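PDB 5VYM: beta-galactosidase BgaB from Bifidobacterium adolescentis, which releases terminal non-reducing beta-D-galactose from beta-D-galactosides by hydrolysis, acting most strongly on Gal(beta1-4)Gal and oligosaccharides that contain it. Local coordinates for residues H4-S12 against R48-W58; K62-L72 against R89-D100. One frame throughout, in Å; residues are numbered along the deposited sequence.

Contact 1 of 2, residues H4-S12 against R48-W58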
loop_
_atom_site.group_PDB
_atom_site.type_symbol
_atom_site.label_atom_id
_atom_site.label_comp_id
_atom_site.label_asym_id
_atom_site.label_seq_id
_atom_site.Cartn_x
_atom_site.Cartn_y
_atom_site.Cartn_z
ATOM N N HIS B 4 7.376 18.746 -20.660
ATOM C CA HIS B 4 8.213 17.562 -20.746
ATOM C C HIS B 4 7.380 16.365 -21.206
ATOM O O HIS B 4 6.228 16.504 -21.632
ATOM C CB HIS B 4 8.897 17.299 -19.400
ATOM C CG HIS B 4 7.960 17.294 -18.230
ATOM N ND1 HIS B 4 6.965 16.352 -18.074
ATOM C CD2 HIS B 4 7.873 18.113 -17.155
ATOM C CE1 HIS B 4 6.304 16.594 -16.956
ATOM N NE2 HIS B 4 6.835 17.656 -16.379
ATOM N N SER B 5 7.973 15.178 -21.122
ATOM C CA SER B 5 7.313 13.956 -21.545
ATOM C C SER B 5 6.299 13.495 -20.499
ATOM O O SER B 5 6.283 13.958 -19.355
ATOM C CB SER B 5 8.343 12.856 -21.803
ATOM O OG SER B 5 7.714 11.594 -21.971
ATOM N N ASP B 6 5.437 12.562 -20.909
ATOM C CA ASP B 6 4.499 11.944 -19.980
ATOM C C ASP B 6 5.157 10.890 -19.102
ATOM O O ASP B 6 4.642 10.598 -18.018
ATOM C CB ASP B 6 3.334 11.303 -20.739
ATOM C CG ASP B 6 2.343 12.322 -21.264
ATOM O OD1 ASP B 6 2.273 13.433 -20.699
ATOM O OD2 ASP B 6 1.628 12.006 -22.238
ATOM N N THR B 7 6.278 10.324 -19.540
ATOM C CA THR B 7 6.926 9.211 -18.859
ATOM C C THR B 7 8.306 9.632 -18.379
ATOM O O THR B 7 9.064 10.260 -19.125
ATOM C CB THR B 7 7.043 7.997 -19.786
ATOM O OG1 THR B 7 5.753 7.675 -20.320
ATOM C CG2 THR B 7 7.591 6.796 -19.024
ATOM N N ALA B 8 8.627 9.280 -17.138
ATOM C CA ALA B 8 9.940 9.521 -16.559
ATOM C C ALA B 8 10.552 8.192 -16.142
ATOM O O ALA B 8 9.930 7.419 -15.407
ATOM C CB ALA B 8 9.855 10.462 -15.354
ATOM N N ILE B 9 11.759 7.924 -16.626
ATOM C CA ILE B 9 12.538 6.776 -16.179
ATOM C C ILE B 9 13.453 7.249 -15.058
ATOM O O ILE B 9 14.316 8.106 -15.271
ATOM C CB ILE B 9 13.340 6.163 -17.334
ATOM C CG1 ILE B 9 12.396 5.735 -18.458
ATOM C CG2 ILE B 9 14.167 4.984 -16.842
ATOM C CD1 ILE B 9 13.102 5.210 -19.682
ATOM N N LEU B 10 13.254 6.705 -13.861
ATOM C CA LEU B 10 13.959 7.194 -12.686
ATOM C C LEU B 10 15.351 6.588 -12.595
ATOM O O LEU B 10 15.543 5.391 -12.826
ATOM C CB LEU B 10 13.169 6.878 -11.418
ATOM C CG LEU B 10 11.736 7.408 -11.380
ATOM C CD1 LEU B 10 11.166 7.261 -9.981
ATOM C CD2 LEU B 10 11.672 8.856 -11.847
ATOM N N PHE B 11 16.325 7.429 -12.252
ATOM C CA PHE B 11 17.714 7.019 -12.103
ATOM C C PHE B 11 18.136 7.160 -10.647
ATOM O O PHE B 11 17.998 8.237 -10.057
ATOM C CB PHE B 11 18.634 7.847 -13.003
ATOM C CG PHE B 11 20.094 7.638 -12.728
ATOM C CD1 PHE B 11 20.695 6.420 -13.000
ATOM C CD2 PHE B 11 20.865 8.659 -12.198
ATOM C CE1 PHE B 11 22.039 6.221 -12.745
ATOM C CE2 PHE B 11 22.212 8.468 -11.942
ATOM C CZ PHE B 11 22.799 7.247 -12.216
ATOM N N SER B 12 18.651 6.073 -10.077
ATOM C CA SER B 12 19.124 6.035 -8.698
ATOM C C SER B 12 20.632 5.818 -8.713
ATOM O O SER B 12 21.103 4.738 -9.083
ATOM C CB SER B 12 18.423 4.931 -7.911
ATOM O OG SER B 12 19.074 4.700 -6.673
ATOM N N ARG B 48 8.872 9.167 -26.542
ATOM C CA ARG B 48 10.145 9.342 -25.855
ATOM C C ARG B 48 9.924 9.739 -24.401
ATOM O O ARG B 48 9.165 10.667 -24.104
ATOM C CB ARG B 48 10.990 10.400 -26.561
ATOM C CG ARG B 48 12.336 10.641 -25.896
ATOM C CD ARG B 48 12.935 11.980 -26.291
ATOM N NE ARG B 48 14.205 12.224 -25.609
ATOM C CZ ARG B 48 14.312 12.739 -24.389
ATOM N NH1 ARG B 48 13.222 13.070 -23.707
ATOM N NH2 ARG B 48 15.508 12.923 -23.847
ATOM N N ALA B 49 10.596 9.033 -23.498
ATOM C CA ALA B 49 10.526 9.305 -22.073
ATOM C C ALA B 49 11.758 10.076 -21.620
ATOM O O ALA B 49 12.828 9.987 -22.229
ATOM C CB ALA B 49 10.408 8.004 -21.276
ATOM N N ASP B 50 11.594 10.843 -20.548
ATOM C CA ASP B 50 12.705 11.543 -19.924
ATOM C C ASP B 50 13.370 10.647 -18.890
ATOM O O ASP B 50 12.743 9.751 -18.319
ATOM C CB ASP B 50 12.236 12.836 -19.254
ATOM C CG ASP B 50 11.576 13.791 -20.225
ATOM O OD1 ASP B 50 11.965 13.803 -21.411
ATOM O OD2 ASP B 50 10.668 14.535 -19.796
ATOM N N ILE B 51 14.655 10.893 -18.655
ATOM C CA ILE B 51 15.389 10.257 -17.569
ATOM C C ILE B 51 15.544 11.285 -16.459
ATOM O O ILE B 51 16.183 12.326 -16.651
ATOM C CB ILE B 51 16.750 9.726 -18.041
ATOM C CG1 ILE B 51 16.555 8.669 -19.130
ATOM C CG2 ILE B 51 17.526 9.150 -16.866
ATOM C CD1 ILE B 51 17.847 8.119 -19.686
ATOM N N VAL B 52 14.951 11.002 -15.304
ATOM C CA VAL B 52 14.886 11.937 -14.188
ATOM C C VAL B 52 15.545 11.281 -12.987
ATOM O O VAL B 52 15.265 10.114 -12.702
ATOM C CB VAL B 52 13.440 12.344 -13.849
ATOM C CG1 VAL B 52 13.417 13.309 -12.674
ATOM C CG2 VAL B 52 12.765 12.955 -15.066
ATOM N N PRO B 53 16.429 11.972 -12.266
ATOM C CA PRO B 53 16.968 11.406 -11.026
ATOM C C PRO B 53 15.859 11.113 -10.026
ATOM O O PRO B 53 14.858 11.829 -9.946
ATOM C CB PRO B 53 17.910 12.503 -10.514
ATOM C CG PRO B 53 18.288 13.269 -11.734
ATOM C CD PRO B 53 17.080 13.243 -12.627
ATOM N N LEU B 54 16.057 10.041 -9.256
ATOM C CA LEU B 54 15.038 9.600 -8.308
ATOM C C LEU B 54 14.722 10.680 -7.281
ATOM O O LEU B 54 13.567 10.830 -6.862
ATOM C CB LEU B 54 15.499 8.313 -7.622
ATOM C CG LEU B 54 14.604 7.709 -6.541
ATOM C CD1 LEU B 54 13.197 7.502 -7.062
ATOM C CD2 LEU B 54 15.184 6.394 -6.042
ATOM N N ALA B 55 15.730 11.452 -6.871
ATOM C CA ALA B 55 15.530 12.464 -5.841
ATOM C C ALA B 55 14.746 13.675 -6.332
ATOM O O ALA B 55 14.280 14.461 -5.501
ATOM C CB ALA B 55 16.879 12.920 -5.284
ATOM N N TYR B 56 14.586 13.847 -7.641
ATOM C CA TYR B 56 13.921 15.030 -8.163
ATOM C C TYR B 56 12.403 14.891 -8.064
ATOM O O TYR B 56 11.862 13.821 -7.775
ATOM C CB TYR B 56 14.338 15.293 -9.610
ATOM C CG TYR B 56 15.733 15.862 -9.763
ATOM C CD1 TYR B 56 16.236 16.190 -11.016
ATOM C CD2 TYR B 56 16.548 16.069 -8.658
ATOM C CE1 TYR B 56 17.509 16.710 -11.163
ATOM C CE2 TYR B 56 17.822 16.586 -8.795
ATOM C CZ TYR B 56 18.298 16.905 -10.049
ATOM O OH TYR B 56 19.565 17.421 -10.189
ATOM N N ASP B 57 11.715 16.004 -8.311
ATOM C CA ASP B 57 10.256 16.067 -8.232
ATOM C C ASP B 57 9.678 15.613 -9.567
ATOM O O ASP B 57 9.572 16.399 -10.511
ATOM C CB ASP B 57 9.804 17.481 -7.879
ATOM C CG ASP B 57 8.295 17.605 -7.758
ATOM O OD1 ASP B 57 7.604 16.566 -7.703
ATOM O OD2 ASP B 57 7.798 18.751 -7.719
ATOM N N TRP B 58 9.295 14.339 -9.646
ATOM C CA TRP B 58 8.659 13.784 -10.833
ATOM C C TRP B 58 7.154 13.612 -10.660
ATOM O O TRP B 58 6.543 12.808 -11.371
ATOM C CB TRP B 58 9.304 12.449 -11.207
ATOM C CG TRP B 58 9.741 11.635 -10.029
ATOM C CD1 TRP B 58 11.014 11.497 -9.561
ATOM C CD2 TRP B 58 8.909 10.850 -9.166
ATOM N NE1 TRP B 58 11.028 10.673 -8.462
ATOM C CE2 TRP B 58 9.748 10.261 -8.199
ATOM C CE3 TRP B 58 7.537 10.585 -9.118
ATOM C CZ2 TRP B 58 9.261 9.425 -7.197
ATOM C CZ3 TRP B 58 7.056 9.755 -8.122
ATOM C CH2 TRP B 58 7.915 9.186 -7.175
#

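Contact 2 of 2, residues K62-L72 against R89-D100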
loop_
_atom_site.group_PDB
_atom_site.type_symbol
_atom_site.label_atom_id
_atom_site.label_comp_id
_atom_site.label_asym_id
_atom_site.label_seq_id
_atom_site.Cartn_x
_atom_site.Cartn_y
_atom_site.Cartn_z
ATOM N N LYS B 62 3.123 11.510 -15.795
ATOM C CA LYS B 62 1.973 10.617 -15.744
ATOM C C LYS B 62 2.365 9.172 -15.479
ATOM O O LYS B 62 1.614 8.444 -14.819
ATOM C CB LYS B 62 1.181 10.702 -17.052
ATOM C CG LYS B 62 0.581 12.072 -17.321
ATOM C CD LYS B 62 -0.321 12.041 -18.542
ATOM C CE LYS B 62 -0.933 13.406 -18.813
ATOM N NZ LYS B 62 -1.656 13.927 -17.622
ATOM N N THR B 63 3.524 8.744 -15.972
ATOM C CA THR B 63 4.026 7.395 -15.769
ATOM C C THR B 63 5.471 7.470 -15.303
ATOM O O THR B 63 6.247 8.301 -15.785
ATOM C CB THR B 63 3.923 6.565 -17.054
ATOM O OG1 THR B 63 2.549 6.465 -17.447
ATOM C CG2 THR B 63 4.484 5.163 -16.842
ATOM N N VAL B 64 5.823 6.604 -14.357
ATOM C CA VAL B 64 7.164 6.546 -13.790
ATOM C C VAL B 64 7.654 5.107 -13.882
ATOM O O VAL B 64 6.917 4.173 -13.540
ATOM C CB VAL B 64 7.176 7.056 -12.335
ATOM C CG1 VAL B 64 8.150 6.275 -11.492
ATOM C CG2 VAL B 64 7.512 8.538 -12.305
ATOM N N VAL B 65 8.883 4.926 -14.364
ATOM C CA VAL B 65 9.466 3.608 -14.594
ATOM C C VAL B 65 10.706 3.468 -13.724
ATOM O O VAL B 65 11.555 4.367 -13.697
ATOM C CB VAL B 65 9.814 3.391 -16.079
ATOM C CG1 VAL B 65 10.442 2.023 -16.288
ATOM C CG2 VAL B 65 8.575 3.554 -16.949
ATOM N N LEU B 66 10.813 2.340 -13.017
ATOM C CA LEU B 66 11.950 2.048 -12.145
ATOM C C LEU B 66 12.625 0.767 -12.619
ATOM O O LEU B 66 12.249 -0.338 -12.195
ATOM C CB LEU B 66 11.514 1.928 -10.686
ATOM C CG LEU B 66 10.996 3.201 -10.014
ATOM C CD1 LEU B 66 9.478 3.265 -10.075
ATOM C CD2 LEU B 66 11.490 3.293 -8.578
ATOM N N PRO B 67 13.627 0.864 -13.492
ATOM C CA PRO B 67 14.323 -0.341 -13.954
ATOM C C PRO B 67 15.573 -0.641 -13.140
ATOM O O PRO B 67 16.539 0.128 -13.171
ATOM C CB PRO B 67 14.670 0.002 -15.407
ATOM C CG PRO B 67 14.706 1.532 -15.453
ATOM C CD PRO B 67 14.145 2.071 -14.154
ATOM N N THR B 68 15.558 -1.761 -12.417
ATOM C CA THR B 68 16.673 -2.175 -11.564
ATOM C C THR B 68 17.068 -1.052 -10.605
ATOM O O THR B 68 18.240 -0.693 -10.462
ATOM C CB THR B 68 17.866 -2.644 -12.406
ATOM O OG1 THR B 68 17.392 -3.454 -13.489
ATOM C CG2 THR B 68 18.837 -3.474 -11.566
ATOM N N VAL B 69 16.063 -0.474 -9.955
ATOM C CA VAL B 69 16.300 0.498 -8.877
ATOM C C VAL B 69 16.449 -0.331 -7.606
ATOM O O VAL B 69 15.524 -0.495 -6.807
ATOM C CB VAL B 69 15.188 1.547 -8.787
ATOM C CG1 VAL B 69 15.476 2.540 -7.668
ATOM C CG2 VAL B 69 15.048 2.274 -10.115
ATOM N N LEU B 70 17.650 -0.886 -7.428
ATOM C CA LEU B 70 17.881 -1.838 -6.344
ATOM C C LEU B 70 17.698 -1.189 -4.979
ATOM O O LEU B 70 17.146 -1.805 -4.060
ATOM C CB LEU B 70 19.283 -2.436 -6.465
ATOM C CG LEU B 70 19.521 -3.379 -7.642
ATOM C CD1 LEU B 70 20.866 -3.091 -8.283
ATOM C CD2 LEU B 70 19.443 -4.825 -7.181
ATOM N N ILE B 71 18.155 0.050 -4.826
ATOM C CA ILE B 71 18.089 0.759 -3.555
ATOM C C ILE B 71 16.836 1.621 -3.558
ATOM O O ILE B 71 16.703 2.537 -4.378
ATOM C CB ILE B 71 19.343 1.615 -3.322
ATOM C CG1 ILE B 71 20.608 0.834 -3.689
ATOM C CG2 ILE B 71 19.401 2.080 -1.876
ATOM C CD1 ILE B 71 20.877 -0.355 -2.802
ATOM N N LEU B 72 15.913 1.324 -2.646
ATOM C CA LEU B 72 14.709 2.122 -2.452
ATOM C C LEU B 72 14.518 2.342 -0.962
ATOM O O LEU B 72 14.287 1.386 -0.216
ATOM C CB LEU B 72 13.476 1.442 -3.052
ATOM C CG LEU B 72 13.023 1.895 -4.439
ATOM C CD1 LEU B 72 11.658 1.308 -4.763
ATOM C CD2 LEU B 72 12.995 3.413 -4.533
ATOM N N ARG B 89 0.848 6.233 -12.886
ATOM C CA ARG B 89 1.196 4.883 -13.308
ATOM C C ARG B 89 2.655 4.613 -12.969
ATOM O O ARG B 89 3.527 5.439 -13.261
ATOM C CB ARG B 89 0.949 4.693 -14.807
ATOM C CG ARG B 89 1.211 3.279 -15.301
ATOM C CD ARG B 89 0.622 3.049 -16.684
ATOM N NE ARG B 89 1.228 3.907 -17.698
ATOM C CZ ARG B 89 0.929 3.855 -18.992
ATOM N NH1 ARG B 89 0.033 2.983 -19.434
ATOM N NH2 ARG B 89 1.527 4.672 -19.848
ATOM N N VAL B 90 2.915 3.466 -12.349
ATOM C CA VAL B 90 4.252 3.084 -11.909
ATOM C C VAL B 90 4.594 1.735 -12.523
ATOM O O VAL B 90 3.805 0.788 -12.431
ATOM C CB VAL B 90 4.347 3.022 -10.373
ATOM C CG1 VAL B 90 5.749 2.614 -9.943
ATOM C CG2 VAL B 90 3.960 4.361 -9.759
ATOM N N VAL B 91 5.761 1.651 -13.154
ATOM C CA VAL B 91 6.261 0.410 -13.739
ATOM C C VAL B 91 7.491 -0.006 -12.946
ATOM O O VAL B 91 8.464 0.753 -12.851
ATOM C CB VAL B 91 6.586 0.574 -15.231
ATOM C CG1 VAL B 91 7.107 -0.735 -15.808
ATOM C CG2 VAL B 91 5.356 1.044 -15.993
ATOM N N VAL B 92 7.450 -1.208 -12.376
ATOM C CA VAL B 92 8.480 -1.687 -11.459
ATOM C C VAL B 92 9.162 -2.896 -12.083
ATOM O O VAL B 92 8.500 -3.886 -12.421
ATOM C CB VAL B 92 7.895 -2.041 -10.083
ATOM C CG1 VAL B 92 8.989 -2.527 -9.151
ATOM C CG2 VAL B 92 7.178 -0.841 -9.490
ATOM N N GLY B 93 10.489 -2.819 -12.226
ATOM C CA GLY B 93 11.245 -3.945 -12.725
ATOM C C GLY B 93 11.479 -5.008 -11.666
ATOM O O GLY B 93 11.315 -4.783 -10.467
ATOM N N TYR B 94 11.890 -6.190 -12.133
ATOM C CA TYR B 94 12.012 -7.340 -11.242
ATOM C C TYR B 94 13.092 -7.137 -10.186
ATOM O O TYR B 94 13.001 -7.707 -9.092
ATOM C CB TYR B 94 12.291 -8.607 -12.054
ATOM C CG TYR B 94 13.594 -8.585 -12.823
ATOM C CD1 TYR B 94 13.677 -7.982 -14.072
ATOM C CD2 TYR B 94 14.740 -9.177 -12.306
ATOM C CE1 TYR B 94 14.865 -7.963 -14.780
ATOM C CE2 TYR B 94 15.933 -9.164 -13.007
ATOM C CZ TYR B 94 15.989 -8.555 -14.243
ATOM O OH TYR B 94 17.173 -8.539 -14.945
ATOM N N ALA B 95 14.114 -6.333 -10.482
ATOM C CA ALA B 95 15.220 -6.108 -9.561
ATOM C C ALA B 95 15.116 -4.772 -8.835
ATOM O O ALA B 95 16.127 -4.262 -8.339
ATOM C CB ALA B 95 16.553 -6.205 -10.302
ATOM N N THR B 96 13.918 -4.200 -8.753
ATOM C CA THR B 96 13.702 -2.905 -8.121
ATOM C C THR B 96 13.193 -3.096 -6.698
ATOM O O THR B 96 12.297 -3.911 -6.456
ATOM C CB THR B 96 12.704 -2.070 -8.930
ATOM O OG1 THR B 96 13.318 -1.644 -10.153
ATOM C CG2 THR B 96 12.248 -0.849 -8.140
ATOM N N GLY B 97 13.774 -2.353 -5.760
ATOM C CA GLY B 97 13.274 -2.335 -4.400
ATOM C C GLY B 97 13.714 -3.496 -3.538
ATOM O O GLY B 97 12.935 -3.971 -2.701
ATOM N N LEU B 98 14.948 -3.964 -3.708
ATOM C CA LEU B 98 15.449 -5.090 -2.929
ATOM C C LEU B 98 16.212 -4.658 -1.686
ATOM O O LEU B 98 16.258 -5.409 -0.704
ATOM C CB LEU B 98 16.356 -5.969 -3.796
ATOM C CG LEU B 98 15.804 -6.417 -5.151
ATOM C CD1 LEU B 98 16.771 -7.379 -5.830
ATOM C CD2 LEU B 98 14.429 -7.048 -4.994
ATOM N N ILE B 99 16.810 -3.468 -1.703
ATOM C CA ILE B 99 17.700 -3.017 -0.644
ATOM C C ILE B 99 17.279 -1.620 -0.205
ATOM O O ILE B 99 16.816 -0.809 -1.014
ATOM C CB ILE B 99 19.174 -3.032 -1.115
ATOM C CG1 ILE B 99 19.526 -4.386 -1.738
ATOM C CG2 ILE B 99 20.110 -2.750 0.029
ATOM C CD1 ILE B 99 20.943 -4.476 -2.263
ATOM N N ASP B 100 17.432 -1.342 1.090
ATOM C CA ASP B 100 17.058 -0.049 1.640
ATOM C C ASP B 100 18.224 0.936 1.523
ATOM O O ASP B 100 19.303 0.607 1.025
ATOM C CB ASP B 100 16.586 -0.199 3.089
ATOM C CG ASP B 100 17.727 -0.453 4.062
ATOM O OD1 ASP B 100 18.792 -0.941 3.635
ATOM O OD2 ASP B 100 17.553 -0.168 5.265
HETATM O O HOH W 1 14.492 -4.524 -12.967
#

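Contact 1 of 2, residues H4-S12 against R48-W58
Leu10 lays both of its methyl groups on one face of the Trp58 indole. CD2 sits over the five-membered ring, 3.8 Å from its centroid and 22° off the ring normal, a CH-pi contact. CD1 lies nearer the rim of the same face and also meets Leu54 CD1 at 3.6 Å. At the edge of the indole, Trp58 NE1 donates to Leu54 O, which lies close to the ring plane, at 3.0 Å. This bond probably helps to fix the rotation of the indole. Trp58 CG lies between its backbone N and carbonyl carbon (chi1 35°), which puts the indole face against Leu10. Phe83 meets the Trp58 ring edge-to-face, and Leu80 of helix 74-85 also packs on it.

The Asp50 carboxylate stands almost perpendicular to the His4 ring, and its OD2 touches His4 CB. Ser5 N donates to the syn side of Asp50 OD2 at 3.1 Å, 33° out of the carboxylate plane. Tyr61 OH is a second hydrogen-bond partner of that oxygen. OD1 takes a salt bridge from Arg48 NH1 at 2.7 Å, in the guanidinium plane.

Between these two clusters, strands 7-11 and 50-53 pair in parallel. They are neighbours in the four-stranded sheet of the trimerisation domain of this family 42 galactosidase, with 50-53 at one margin within the chain. Ile9 N donates to Asp50 O, and Val52 N to Ile9 O. Phe11 N then bonds Val52 O, and Leu54 N closes the ladder on Phe11 O. Ala8 CB packs against Val52 CG2 on the face that also carries Leu10.

At the start of the ladder, Ser5 OG donates to Arg48 O at 2.7 Å, in the carbonyl plane and on a lone pair. The same hydroxyl accepts from Thr7 N in an ST turn.

Contact 2 of 2, residues K62-L72 against R89-D100
Strands 63-66 and 89-93 are the two parallel strands of a beta-alpha-beta unit, with helix 74-85 as the crossover. Arg89 N donates to Lys62 O, and Val64 N to Arg89 O. Val91 N then bonds Val64 O, and Leu66 N bonds Val91 O. Val65 and Val91 lie side by side on one face. On the other, Leu66 CD1 touches Val90 CG1 at 3.8 Å.

Beside the first rung, Thr63 OG1 lies at the edge of the Arg89 guanidinium. NE donates to it at 2.9 Å, with the oxygen 16° out of the guanidinium plane. NH2 adds a weak bond. The Arg89 chain bends at chi3 (63°), which turns NE back onto the hydroxyl. NH1 makes a weak bond to Tyr224 O of the second subunit, and NH2 another to Leu225 O of that subunit. An alanine here would remove these donors and is likely to leave Thr63 OG1 without its guanidinium partner and to cost the interface its two weak bonds to the neighbouring subunit.

Past the strands, Thr96 OG1 bridges the end of strand 63-66 and the turn centred on Val69. It donates to Leu66 O at 2.6 Å, from above the carbonyl plane, and accepts from Val69 N at 3.0 Å. Gly93 N reaches Leu66 O from the opposite face of that plane. Farther on, Ile99 N bonds Leu70 O, Leu72 N bonds Ile99 O, and Ile71 CD1 packs on Ile99 CB at 3.6 Å. The buried Thr96 hydroxyl thus gives Leu66 O a second donor and Val69 N an acceptor, and its two bonds probably hold the loops together across the two-residue shift in register before the single bridge of Ile71 with Ile99.

Overall arrangement
Contact 1 closes before contact 2 opens, and strand 50-53 is followed along the chain by strand 63-66. The centres of the two contacts lie about 12 Å apart, on the same side of the chain's centre. Both belong to one parallel sheet, ordered 50-53, 7-11, 63-66, 89-93. The middle strands and the residues just before them join the contacts: Asp6 O to Lys62 N and Leu10 N to Val65 O are probable hydrogen bonds, and Leu10 CD1 packs on Val64 CG1. Helix 31-44 lies against residues of both contacts, as does helix 74-85. Contact 1 holds one margin of the sheet within the chain. At the other, strand 89-93 pairs in parallel with a strand of the second subunit, so contact 2 links the fold to the assembly.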